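Local coordinates for protein lysyl oxidase (Pichia pastoris, PDB 1W7C) that probably oxidises primary amines, lysine side chains among them, to aldehydes with a copper ion and a topaquinone cofactor made from its own tyrosine, at residues 341-355 and 583-597. Sequence-based numbering, arbitrary orientation.
Sequences IAEYGSDDPFNQHTF and RIVKNSRSGPETQNW
Arg583 grips the buried Glu343 side-on, its guanidinium set between CE1 of the tilted Phe355 ring, over one face, and Val585 O, over the centre of the other. Arg583 NE donates to Glu343 OE2 (2.8 Å) within the guanidinium plane but from above the carboxylate plane, and Arg583 NH2 to Glu343 OE1 (2.9 Å) on its syn side but tilted out of the carboxylate plane, two hydrogen bonds of a salt bridge; the two planes stand 43° apart. The Glu343 chain runs extended, its CG opposite the backbone N (chi1 -178°), which brings the carboxylate to the arginine. Waters also donate to OE1 and OE2, linking them to Ser588 OG and Val585 N. The contact joins strand 329-344 in the catalytic beta-sandwich of copper amine oxidases to the loop before strand 602-606; Glu343 lies about 6 Å from copper ligand His488, side chain to side chain. With an alanine at Arg583, the Glu343 carboxylate would probably be left buried without its countercharge and a gap opened beside Phe355. Ile341 CG2 packs 3.5 Å from Gln595 CD, whose OE1 accepts from Trp597 NE1 in its carbonyl plane. Ser588 OG meets the Phe355 edge, and Ser590 OG is linked through a water to Gln352 O.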
ATOM      1  N   ILE A 341       7.011  -5.958 -18.620  1.00 13.50           N
ATOM      2  CA  ILE A 341       8.406  -6.220 -18.989  1.00 12.86           C
ATOM      3  C   ILE A 341       9.174  -6.727 -17.779  1.00 13.34           C
ATOM      4  O   ILE A 341       8.854  -6.411 -16.620  1.00 13.56           O
ATOM      5  CB  ILE A 341       9.131  -4.996 -19.617  1.00 13.21           C
ATOM      6  CG1 ILE A 341       9.155  -3.831 -18.630  1.00 13.98           C
ATOM      7  CG2 ILE A 341       8.453  -4.670 -20.946  1.00 14.77           C
ATOM      8  CD1 ILE A 341      10.092  -2.675 -19.075  1.00 14.98           C
ATOM      9  N   ALA A 342      10.191  -7.519 -18.066  1.00 13.90           N
ATOM     10  CA  ALA A 342      11.131  -7.949 -17.056  1.00 14.04           C
ATOM     11  C   ALA A 342      12.514  -7.795 -17.644  1.00 14.58           C
ATOM     12  O   ALA A 342      12.877  -8.530 -18.583  1.00 14.72           O
ATOM     13  CB  ALA A 342      10.878  -9.384 -16.633  1.00 15.80           C
ATOM     14  N   GLU A 343      13.259  -6.798 -17.159  1.00 14.52           N
ATOM     15  CA  GLU A 343      14.497  -6.385 -17.752  1.00 13.91           C
ATOM     16  C   GLU A 343      15.642  -6.617 -16.758  1.00 15.21           C
ATOM     17  O   GLU A 343      15.666  -5.997 -15.688  1.00 13.93           O
ATOM     18  CB  GLU A 343      14.427  -4.898 -18.111  1.00 14.23           C
ATOM     19  CG  GLU A 343      15.687  -4.365 -18.785  1.00 14.80           C
ATOM     20  CD  GLU A 343      15.700  -2.870 -18.971  1.00 14.61           C
ATOM     21  OE1 GLU A 343      16.582  -2.409 -19.721  1.00 15.55           O
ATOM     22  OE2 GLU A 343      14.908  -2.167 -18.303  1.00 15.15           O
ATOM     23  N   TYR A 344      16.567  -7.489 -17.119  1.00 14.90           N
ATOM     24  CA  TYR A 344      17.634  -7.954 -16.218  1.00 15.19           C
ATOM     25  C   TYR A 344      18.926  -7.215 -16.441  1.00 15.69           C
ATOM     26  O   TYR A 344      19.229  -6.830 -17.582  1.00 17.35           O
ATOM     27  CB  TYR A 344      17.850  -9.480 -16.382  1.00 15.86           C
ATOM     28  CG  TYR A 344      16.692 -10.281 -15.849  1.00 14.69           C
ATOM     29  CD1 TYR A 344      15.472 -10.303 -16.508  1.00 15.63           C
ATOM     30  CD2 TYR A 344      16.779 -11.003 -14.643  1.00 16.08           C
ATOM     31  CE1 TYR A 344      14.398 -10.980 -16.005  1.00 16.38           C
ATOM     32  CE2 TYR A 344      15.690 -11.666 -14.137  1.00 17.28           C
ATOM     33  CZ  TYR A 344      14.510 -11.644 -14.822  1.00 16.94           C
ATOM     34  OH  TYR A 344      13.443 -12.316 -14.293  1.00 20.91           O
ATOM     35  N   GLY A 345      19.670  -7.010 -15.349  1.00 15.32           N
ATOM     36  CA  GLY A 345      21.041  -6.531 -15.417  1.00 16.46           C
ATOM     37  C   GLY A 345      21.975  -7.607 -14.912  1.00 16.47           C
ATOM     38  O   GLY A 345      21.691  -8.227 -13.899  1.00 17.24           O
ATOM     39  N   SER A 346      23.113  -7.811 -15.581  1.00 16.49           N
ATOM     40  CA  SER A 346      23.966  -8.941 -15.211  1.00 16.19           C
ATOM     41  C   SER A 346      25.353  -8.796 -15.761  1.00 16.14           C
ATOM     42  O   SER A 346      25.586  -7.996 -16.642  1.00 16.49           O
ATOM     43  CB  SER A 346      23.362 -10.207 -15.814  1.00 16.91           C
ATOM     44  OG  SER A 346      24.084 -11.386 -15.515  1.00 17.56           O
ATOM     45  N   ASP A 347      26.265  -9.555 -15.175  1.00 16.46           N
ATOM     46  CA  ASP A 347      27.584  -9.725 -15.725  1.00 17.75           C
ATOM     47  C   ASP A 347      27.618 -10.715 -16.868  1.00 17.01           C
ATOM     48  O   ASP A 347      28.620 -10.753 -17.590  1.00 18.80           O
ATOM     49  CB  ASP A 347      28.591 -10.180 -14.648  1.00 19.72           C
ATOM     50  CG  ASP A 347      28.189 -11.496 -13.950  1.00 20.66           C
ATOM     51  OD1 ASP A 347      26.967 -11.726 -13.715  1.00 19.91           O
ATOM     52  OD2 ASP A 347      29.041 -12.318 -13.545  1.00 19.38           O
ATOM     53  N   ASP A 348      26.567 -11.522 -17.030  1.00 18.42           N
ATOM     54  CA  ASP A 348      26.590 -12.650 -17.967  1.00 18.80           C
ATOM     55  C   ASP A 348      25.743 -12.387 -19.195  1.00 18.31           C
ATOM     56  O   ASP A 348      24.854 -11.537 -19.168  1.00 18.05           O
ATOM     57  CB  ASP A 348      26.297 -13.982 -17.235  1.00 18.88           C
ATOM     58  CG  ASP A 348      24.849 -14.307 -17.077  1.00 18.09           C
ATOM     59  OD1 ASP A 348      24.527 -14.858 -15.982  1.00 18.11           O
ATOM     60  OD2 ASP A 348      24.011 -14.172 -17.990  1.00 18.61           O
ATOM     61  N   PRO A 349      26.073 -13.037 -20.310  1.00 17.82           N
ATOM     62  CA  PRO A 349      25.421 -12.705 -21.579  1.00 18.86           C
ATOM     63  C   PRO A 349      24.033 -13.327 -21.770  1.00 18.05           C
ATOM     64  O   PRO A 349      23.424 -13.133 -22.835  1.00 20.09           O
ATOM     65  CB  PRO A 349      26.386 -13.247 -22.616  1.00 22.57           C
ATOM     66  CG  PRO A 349      27.025 -14.409 -21.933  1.00 21.76           C
ATOM     67  CD  PRO A 349      27.172 -14.003 -20.498  1.00 20.96           C
ATOM     68  N   PHE A 350      23.540 -14.088 -20.804  1.00 17.82           N
ATOM     69  CA  PHE A 350      22.144 -14.512 -20.855  1.00 17.59           C
ATOM     70  C   PHE A 350      21.262 -13.500 -20.153  1.00 17.49           C
ATOM     71  O   PHE A 350      20.356 -12.908 -20.775  1.00 17.58           O
ATOM     72  CB  PHE A 350      21.937 -15.899 -20.291  1.00 18.84           C
ATOM     73  CG  PHE A 350      20.562 -16.448 -20.577  1.00 18.51           C
ATOM     74  CD1 PHE A 350      20.289 -17.117 -21.775  1.00 18.49           C
ATOM     75  CD2 PHE A 350      19.531 -16.285 -19.680  1.00 19.85           C
ATOM     76  CE1 PHE A 350      19.028 -17.619 -22.038  1.00 18.44           C
ATOM     77  CE2 PHE A 350      18.272 -16.771 -19.973  1.00 18.20           C
ATOM     78  CZ  PHE A 350      18.032 -17.443 -21.146  1.00 19.64           C
ATOM     79  N   ASN A 351      21.505 -13.289 -18.871  1.00 17.06           N
ATOM     80  CA  ASN A 351      20.647 -12.380 -18.113  1.00 16.09           C
ATOM     81  C   ASN A 351      20.792 -10.943 -18.606  1.00 16.78           C
ATOM     82  O   ASN A 351      19.812 -10.218 -18.673  1.00 16.44           O
ATOM     83  CB  ASN A 351      20.873 -12.517 -16.612  1.00 16.46           C
ATOM     84  CG  ASN A 351      20.253 -13.790 -16.032  1.00 18.24           C
ATOM     85  OD1 ASN A 351      19.692 -14.622 -16.742  1.00 19.04           O
ATOM     86  ND2 ASN A 351      20.329 -13.925 -14.728  1.00 27.19           N
ATOM     87  N   GLN A 352      21.989 -10.529 -19.026  1.00 15.78           N
ATOM     88  CA  GLN A 352      22.155  -9.151 -19.485  1.00 15.68           C
ATOM     89  C   GLN A 352      21.374  -8.890 -20.798  1.00 17.02           C
ATOM     90  O   GLN A 352      21.044  -7.747 -21.082  1.00 19.32           O
ATOM     91  CB  GLN A 352      23.632  -8.770 -19.598  1.00 17.21           C
ATOM     92  CG  GLN A 352      23.911  -7.383 -20.167  1.00 17.57           C
ATOM     93  CD  GLN A 352      23.205  -6.240 -19.416  1.00 15.89           C
ATOM     94  OE1 GLN A 352      23.033  -6.270 -18.196  1.00 16.63           O
ATOM     95  NE2 GLN A 352      22.794  -5.229 -20.170  1.00 17.47           N
ATOM     96  N   HIS A 353      21.065  -9.954 -21.555  1.00 16.02           N
ATOM     97  CA  HIS A 353      20.289  -9.884 -22.782  1.00 15.82           C
ATOM     98  C   HIS A 353      18.832 -10.295 -22.601  1.00 15.61           C
ATOM     99  O   HIS A 353      18.140 -10.533 -23.574  1.00 18.33           O
ATOM    100  CB  HIS A 353      20.964 -10.721 -23.872  1.00 17.72           C
ATOM    101  CG  HIS A 353      22.269 -10.141 -24.329  1.00 17.85           C
ATOM    102  ND1 HIS A 353      23.480 -10.772 -24.130  1.00 18.24           N
ATOM    103  CD2 HIS A 353      22.551  -8.949 -24.915  1.00 18.69           C
ATOM    104  CE1 HIS A 353      24.448 -10.004 -24.609  1.00 18.94           C
ATOM    105  NE2 HIS A 353      23.912  -8.900 -25.104  1.00 19.75           N
ATOM    106  N   THR A 354      18.356 -10.330 -21.359  1.00 15.19           N
ATOM    107  CA  THR A 354      16.968 -10.667 -21.110  1.00 15.35           C
ATOM    108  C   THR A 354      16.161  -9.405 -20.877  1.00 15.38           C
ATOM    109  O   THR A 354      16.387  -8.677 -19.904  1.00 15.52           O
ATOM    110  CB  THR A 354      16.883 -11.590 -19.880  1.00 15.83           C
ATOM    111  OG1 THR A 354      17.542 -12.839 -20.157  1.00 16.80           O
ATOM    112  CG2 THR A 354      15.435 -11.942 -19.582  1.00 15.16           C
ATOM    113  N   PHE A 355      15.191  -9.168 -21.761  1.00 15.21           N
ATOM    114  CA  PHE A 355      14.254  -8.046 -21.650  1.00 14.85           C
ATOM    115  C   PHE A 355      12.936  -8.556 -22.185  1.00 13.76           C
ATOM    116  O   PHE A 355      12.560  -8.303 -23.330  1.00 15.10           O
ATOM    117  CB  PHE A 355      14.801  -6.878 -22.486  1.00 15.50           C
ATOM    118  CG  PHE A 355      14.172  -5.515 -22.207  1.00 14.31           C
ATOM    119  CD1 PHE A 355      14.891  -4.352 -22.472  1.00 15.47           C
ATOM    120  CD2 PHE A 355      12.853  -5.389 -21.769  1.00 15.67           C
ATOM    121  CE1 PHE A 355      14.343  -3.096 -22.270  1.00 17.14           C
ATOM    122  CE2 PHE A 355      12.318  -4.126 -21.566  1.00 15.67           C
ATOM    123  CZ  PHE A 355      13.037  -3.009 -21.824  1.00 14.56           C
ATOM    124  N   ARG A 583      11.674   2.125 -15.112  1.00 13.03           N
ATOM    125  CA  ARG A 583      12.950   1.530 -15.418  1.00 13.73           C
ATOM    126  C   ARG A 583      14.099   2.333 -14.877  1.00 13.43           C
ATOM    127  O   ARG A 583      14.125   3.561 -14.977  1.00 15.03           O
ATOM    128  CB  ARG A 583      13.159   1.406 -16.929  1.00 13.50           C
ATOM    129  CG  ARG A 583      12.351   0.355 -17.644  1.00 13.80           C
ATOM    130  CD  ARG A 583      12.525   0.450 -19.171  1.00 13.42           C
ATOM    131  NE  ARG A 583      13.862   0.094 -19.570  1.00 14.25           N
ATOM    132  CZ  ARG A 583      14.495   0.556 -20.640  1.00 14.51           C
ATOM    133  NH1 ARG A 583      13.944   1.469 -21.421  1.00 15.34           N
ATOM    134  NH2 ARG A 583      15.698   0.105 -20.925  1.00 16.38           N
ATOM    135  N   ILE A 584      15.087   1.634 -14.371  1.00 14.36           N
ATOM    136  CA  ILE A 584      16.412   2.199 -14.046  1.00 15.52           C
ATOM    137  C   ILE A 584      17.237   2.414 -15.301  1.00 14.68           C
ATOM    138  O   ILE A 584      17.777   3.496 -15.517  1.00 15.55           O
ATOM    139  CB  ILE A 584      17.140   1.302 -13.042  1.00 15.41           C
ATOM    140  CG1 ILE A 584      16.351   1.232 -11.742  1.00 15.63           C
ATOM    141  CG2 ILE A 584      18.570   1.828 -12.812  1.00 15.97           C
ATOM    142  CD1 ILE A 584      16.801   0.149 -10.771  1.00 16.62           C
ATOM    143  N   VAL A 585      17.362   1.383 -16.120  1.00 14.68           N
ATOM    144  CA  VAL A 585      18.150   1.473 -17.368  1.00 14.37           C
ATOM    145  C   VAL A 585      17.483   2.463 -18.346  1.00 14.09           C
ATOM    146  O   VAL A 585      16.239   2.504 -18.413  1.00 14.82           O
ATOM    147  CB  VAL A 585      18.263   0.065 -17.985  1.00 15.18           C
ATOM    148  CG1 VAL A 585      18.896   0.118 -19.387  1.00 15.74           C
ATOM    149  CG2 VAL A 585      19.018  -0.864 -17.037  1.00 16.54           C
ATOM    150  N   LYS A 586      18.303   3.207 -19.077  1.00 14.96           N
ATOM    151  CA  LYS A 586      17.833   4.214 -20.021  1.00 16.76           C
ATOM    152  C   LYS A 586      17.906   3.747 -21.472  1.00 16.97           C
ATOM    153  O   LYS A 586      17.008   4.035 -22.265  1.00 18.58           O
ATOM    154  CB  LYS A 586      18.639   5.518 -19.847  1.00 18.79           C
ATOM    155  CG  LYS A 586      18.655   6.026 -18.345  1.00 21.32           C
ATOM    156  CD  LYS A 586      17.275   6.088 -17.720  1.00 25.96           C
ATOM    157  CE  LYS A 586      17.279   6.505 -16.235  0.80 34.65           C
ATOM    158  NZ  LYS A 586      16.039   6.002 -15.504  0.80 18.19           N
ATOM    159  N   ASN A 587      19.003   3.099 -21.840  1.00 16.07           N
ATOM    160  CA  ASN A 587      19.301   2.808 -23.228  1.00 17.37           C
ATOM    161  C   ASN A 587      19.718   1.353 -23.384  1.00 16.74           C
ATOM    162  O   ASN A 587      20.910   1.063 -23.426  1.00 18.08           O
ATOM    163  CB  ASN A 587      20.474   3.716 -23.716  1.00 22.83           C
ATOM    164  CG  ASN A 587      20.293   5.199 -23.380  1.00 35.31           C
ATOM    165  OD1 ASN A 587      21.206   5.872 -22.838  1.00 68.61           O
ATOM    166  ND2 ASN A 587      19.171   5.736 -23.770  1.00 32.80           N
ATOM    167  N   SER A 588      18.758   0.465 -23.519  1.00 15.93           N
ATOM    168  CA  SER A 588      19.024  -0.972 -23.638  1.00 15.28           C
ATOM    169  C   SER A 588      19.188  -1.441 -25.067  1.00 15.47           C
ATOM    170  O   SER A 588      18.334  -1.180 -25.921  1.00 17.40           O
ATOM    171  CB  SER A 588      17.880  -1.768 -23.020  1.00 15.56           C
ATOM    172  OG  SER A 588      18.069  -3.149 -23.248  1.00 15.68           O
ATOM    173  N   ARG A 589      20.270  -2.157 -25.312  1.00 16.49           N
ATOM    174  CA  ARG A 589      20.451  -2.843 -26.608  1.00 17.70           C
ATOM    175  C   ARG A 589      19.375  -3.897 -26.891  1.00 16.58           C
ATOM    176  O   ARG A 589      19.154  -4.276 -28.038  1.00 18.24           O
ATOM    177  CB  ARG A 589      21.836  -3.468 -26.692  1.00 18.78           C
ATOM    178  CG  ARG A 589      22.969  -2.469 -26.827  1.00 18.71           C
ATOM    179  CD  ARG A 589      24.322  -3.097 -26.801  1.00 20.23           C
ATOM    180  NE  ARG A 589      25.370  -2.100 -26.889  1.00 23.17           N
ATOM    181  CZ  ARG A 589      25.858  -1.629 -28.041  1.00 23.18           C
ATOM    182  NH1 ARG A 589      25.345  -2.046 -29.197  1.00 30.50           N
ATOM    183  NH2 ARG A 589      26.833  -0.724 -28.029  1.00 28.08           N
ATOM    184  N   SER A 590      18.744  -4.385 -25.816  1.00 16.42           N
ATOM    185  CA  SER A 590      17.683  -5.387 -25.911  1.00 16.27           C
ATOM    186  C   SER A 590      16.282  -4.775 -25.906  1.00 15.56           C
ATOM    187  O   SER A 590      15.287  -5.488 -25.962  1.00 16.79           O
ATOM    188  CB  SER A 590      17.821  -6.437 -24.799  1.00 16.83           C
ATOM    189  OG  SER A 590      19.046  -7.150 -24.919  1.00 17.75           O
ATOM    190  N   GLY A 591      16.198  -3.445 -25.901  1.00 16.32           N
ATOM    191  CA  GLY A 591      14.908  -2.788 -26.080  1.00 16.65           C
ATOM    192  C   GLY A 591      15.032  -1.315 -26.410  1.00 15.52           C
ATOM    193  O   GLY A 591      14.659  -0.458 -25.609  1.00 16.19           O
ATOM    194  N   PRO A 592      15.663  -1.001 -27.546  1.00 16.08           N
ATOM    195  CA  PRO A 592      15.943   0.399 -27.882  1.00 16.28           C
ATOM    196  C   PRO A 592      14.676   1.239 -28.039  1.00 15.66           C
ATOM    197  O   PRO A 592      14.591   2.344 -27.502  1.00 16.94           O
ATOM    198  CB  PRO A 592      16.730   0.293 -29.198  1.00 18.64           C
ATOM    199  CG  PRO A 592      17.278  -1.112 -29.199  1.00 18.38           C
ATOM    200  CD  PRO A 592      16.189  -1.913 -28.574  1.00 16.40           C
ATOM    201  N   GLU A 593      13.706   0.714 -28.772  1.00 15.90           N
ATOM    202  CA  GLU A 593      12.491   1.458 -29.082  1.00 15.69           C
ATOM    203  C   GLU A 593      11.213   0.687 -28.775  1.00 15.48           C
ATOM    204  O   GLU A 593      10.132   1.181 -29.058  1.00 14.98           O
ATOM    205  CB  GLU A 593      12.470   1.873 -30.556  1.00 15.70           C
ATOM    206  CG  GLU A 593      13.649   2.701 -31.013  1.00 16.37           C
ATOM    207  CD  GLU A 593      13.760   4.099 -30.413  1.00 20.15           C
ATOM    208  OE1 GLU A 593      14.863   4.694 -30.528  1.00 24.12           O
ATOM    209  OE2 GLU A 593      12.776   4.584 -29.807  1.00 19.30           O
ATOM    210  N   THR A 594      11.338  -0.515 -28.204  1.00 14.20           N
ATOM    211  CA  THR A 594      10.224  -1.426 -28.092  1.00 13.37           C
ATOM    212  C   THR A 594       9.328  -1.228 -26.883  1.00 13.14           C
ATOM    213  O   THR A 594       8.231  -1.804 -26.843  1.00 13.33           O
ATOM    214  CB  THR A 594      10.725  -2.850 -28.048  1.00 14.49           C
ATOM    215  OG1 THR A 594      11.698  -2.963 -27.006  1.00 14.95           O
ATOM    216  CG2 THR A 594      11.418  -3.270 -29.362  1.00 16.27           C
ATOM    217  N   GLN A 595       9.766  -0.469 -25.890  1.00 14.91           N
ATOM    218  CA  GLN A 595       9.103  -0.356 -24.586  1.00 15.09           C
ATOM    219  C   GLN A 595       9.266   1.058 -24.033  1.00 13.53           C
ATOM    220  O   GLN A 595       9.541   1.245 -22.841  1.00 14.12           O
ATOM    221  CB  GLN A 595       9.654  -1.379 -23.603  1.00 14.71           C
ATOM    222  CG  GLN A 595       9.612  -2.809 -24.083  1.00 13.84           C
ATOM    223  CD  GLN A 595       8.231  -3.367 -24.238  1.00 14.52           C
ATOM    224  OE1 GLN A 595       7.226  -2.702 -23.939  1.00 15.67           O
ATOM    225  NE2 GLN A 595       8.157  -4.658 -24.621  1.00 14.76           N
ATOM    226  N   ASN A 596       9.056   2.069 -24.876  1.00 13.68           N
ATOM    227  CA  ASN A 596       9.386   3.447 -24.516  1.00 14.40           C
ATOM    228  C   ASN A 596       8.456   4.128 -23.503  1.00 13.51           C
ATOM    229  O   ASN A 596       8.726   5.199 -23.037  1.00 14.03           O
ATOM    230  CB  ASN A 596       9.500   4.289 -25.774  1.00 13.70           C
ATOM    231  CG  ASN A 596      10.738   3.996 -26.587  1.00 14.34           C
ATOM    232  OD1 ASN A 596      11.777   3.597 -26.032  1.00 16.71           O
ATOM    233  ND2 ASN A 596      10.672   4.303 -27.891  1.00 16.01           N
ATOM    234  N   TRP A 597       7.353   3.464 -23.154  1.00 13.28           N
ATOM    235  CA  TRP A 597       6.440   3.883 -22.103  1.00 13.21           C
ATOM    236  C   TRP A 597       6.984   3.658 -20.697  1.00 12.83           C
ATOM    237  O   TRP A 597       6.433   4.211 -19.755  1.00 13.38           O
ATOM    238  CB  TRP A 597       5.114   3.076 -22.232  1.00 13.00           C
ATOM    239  CG  TRP A 597       5.317   1.600 -22.226  1.00 13.52           C
ATOM    240  CD1 TRP A 597       5.540   0.831 -23.322  1.00 13.93           C
ATOM    241  CD2 TRP A 597       5.540   0.780 -21.103  1.00 12.68           C
ATOM    242  NE1 TRP A 597       5.839  -0.445 -22.944  1.00 14.19           N
ATOM    243  CE2 TRP A 597       5.841  -0.501 -21.574  1.00 13.76           C
ATOM    244  CE3 TRP A 597       5.444   0.973 -19.715  1.00 13.25           C
ATOM    245  CZ2 TRP A 597       6.068  -1.576 -20.720  1.00 14.20           C
ATOM    246  CZ3 TRP A 597       5.643  -0.119 -18.873  1.00 13.96           C
ATOM    247  CH2 TRP A 597       5.949  -1.365 -19.383  1.00 14.68           C
TER
HETATM  248  O   HOH W   1      15.929  -1.396 -15.906  1.00 15.68           O
HETATM  249  O   HOH W   2      18.469  -3.977 -20.754  1.00 16.62           O
HETATM  250  O   HOH W   3      21.058  -6.016 -23.297  1.00 20.34           O
HETATM  251  O   HOH W   4      18.605  -9.564 -26.048  1.00 17.46           O
HETATM  252  O   HOH W   5      10.805  -6.604 -24.991  1.00 15.63           O